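Local coordinates for protein putative poly(3-hydroxybutyrate) depolymerase LpqC (Bordetella parapertussis 12822, PDB 3D0K) that probably hydrolyses ester bonds as an alpha/beta-hydrolase, perhaps depolymerising the polyester poly(3-hydroxybutyrate), at residues A129-R132 with D138-Q141. Numbering follows the deposited sequence.
Sequences ANIR and DCEQ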
loop_
_atom_site.group_PDB
_atom_site.type_symbol
_atom_site.label_atom_id
_atom_site.label_comp_id
_atom_site.label_asym_id
_atom_site.label_seq_id
_atom_site.Cartn_x
_atom_site.Cartn_y
_atom_site.Cartn_z
ATOM N N ALA A 129 4.119 9.652 11.776
ATOM C CA ALA A 129 4.074 10.663 12.865
ATOM C C ALA A 129 5.474 10.787 13.507
ATOM O O ALA A 129 5.900 11.876 13.948
ATOM C CB ALA A 129 3.063 10.223 13.907
ATOM N N ASN A 130 6.196 9.666 13.553
ATOM C CA ASN A 130 7.533 9.661 14.043
ATOM C C ASN A 130 8.583 10.311 13.149
ATOM O O ASN A 130 9.525 10.961 13.675
ATOM C CB ASN A 130 7.915 8.280 14.576
ATOM C CG ASN A 130 7.412 8.079 16.001
ATOM O OD1 ASN A 130 7.545 8.965 16.835
ATOM N ND2 ASN A 130 6.835 6.936 16.273
ATOM N N ILE A 131 8.399 10.169 11.840
ATOM C CA ILE A 131 9.229 10.862 10.827
ATOM C C ILE A 131 9.030 12.360 10.990
ATOM O O ILE A 131 9.985 13.144 10.974
ATOM C CB ILE A 131 8.868 10.366 9.388
ATOM C CG1 ILE A 131 9.311 8.902 9.229
ATOM C CG2 ILE A 131 9.511 11.237 8.267
ATOM C CD1 ILE A 131 8.988 8.280 7.853
ATOM N N ARG A 132 7.772 12.754 11.173
ATOM C CA ARG A 132 7.469 14.163 11.462
ATOM C C ARG A 132 7.989 14.695 12.811
ATOM O O ARG A 132 8.511 15.812 12.863
ATOM C CB ARG A 132 5.957 14.362 11.348
ATOM C CG ARG A 132 5.506 15.695 10.773
ATOM C CD ARG A 132 4.008 15.584 10.477
ATOM N NE ARG A 132 3.195 15.499 11.693
ATOM C CZ ARG A 132 2.234 16.369 12.017
ATOM N NH1 ARG A 132 1.946 17.400 11.210
ATOM N NH2 ARG A 132 1.561 16.210 13.153
ATOM N N ASP A 138 8.144 16.982 6.723
ATOM C CA ASP A 138 6.910 17.471 7.317
ATOM C C ASP A 138 5.668 16.631 7.009
ATOM O O ASP A 138 4.653 16.801 7.673
ATOM C CB ASP A 138 6.670 18.964 7.148
ATOM C CG ASP A 138 6.819 19.407 5.759
ATOM O OD1 ASP A 138 7.431 20.508 5.560
ATOM O OD2 ASP A 138 6.323 18.648 4.877
ATOM N N CYS A 139 5.785 15.689 6.067
ATOM C CA CYS A 139 4.712 14.722 5.781
ATOM C C CYS A 139 3.381 15.397 5.389
ATOM O O CYS A 139 2.300 14.905 5.710
ATOM C CB CYS A 139 4.535 13.736 6.943
ATOM S SG CYS A 139 5.982 12.705 7.201
ATOM N N GLU A 140 3.489 16.530 4.699
ATOM C CA GLU A 140 2.357 17.213 4.098
ATOM C C GLU A 140 1.911 16.443 2.879
ATOM O O GLU A 140 0.730 16.317 2.645
ATOM C CB GLU A 140 2.779 18.601 3.605
ATOM C CG GLU A 140 1.722 19.698 3.780
ATOM C CD GLU A 140 1.726 20.256 5.197
ATOM O OE1 GLU A 140 2.489 19.712 6.030
ATOM O OE2 GLU A 140 0.972 21.228 5.481
ATOM N N GLN A 141 2.854 15.985 2.063
ATOM C CA GLN A 141 2.481 15.183 0.894
ATOM C C GLN A 141 3.060 13.782 0.995
ATOM O O GLN A 141 4.217 13.552 0.657
ATOM C CB GLN A 141 2.895 15.836 -0.442
ATOM C CG GLN A 141 3.057 17.363 -0.451
ATOM C CD GLN A 141 4.253 17.789 -1.332
ATOM O OE1 GLN A 141 4.124 17.899 -2.563
ATOM N NE2 GLN A 141 5.436 17.995 -0.701
#
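Arg-132, near the end of helix 122-133, meets Asp-138 where the chain has turned back on itself, their CA atoms 5.3 Å apart. This is a helix-to-strand connection of the alpha/beta-hydrolase fold: the loop leads into strand 142-147, which runs on to the probable nucleophile elbow at Ser-148. Cys-139 has left-handed backbone angles (phi 58°, psi 34°), and its side chain points back at the helix.

On the helix side the aliphatic part of Arg-132 carries much of the contact, matched by Cys-139 from the loop. Arg-132 CD comes within 3.1 Å of Asp-138 O, and CG within 3.4 Å. The bend at chi3 (69°) carries the guanidinium away from the carbonyl; the oxygen lies near the group's plane, at its edge, with NE and NH1 too distant to hydrogen-bond. Arg-132 NH1 and Glu-140 OE1 are 5.7 Å apart, too far for a salt bridge, though the opposite charges may still attract weakly.

Backbone hydrogen bonds between Asp-138 and Pro-52 and between Gln-141 and Val-56 tie the loop to the chain around strand 56-60. Cys-139 CB lies 4.0 Å from Arg-132 CD, while its SG rests 4.0 Å from the CG2 methyl of buried Ile-131.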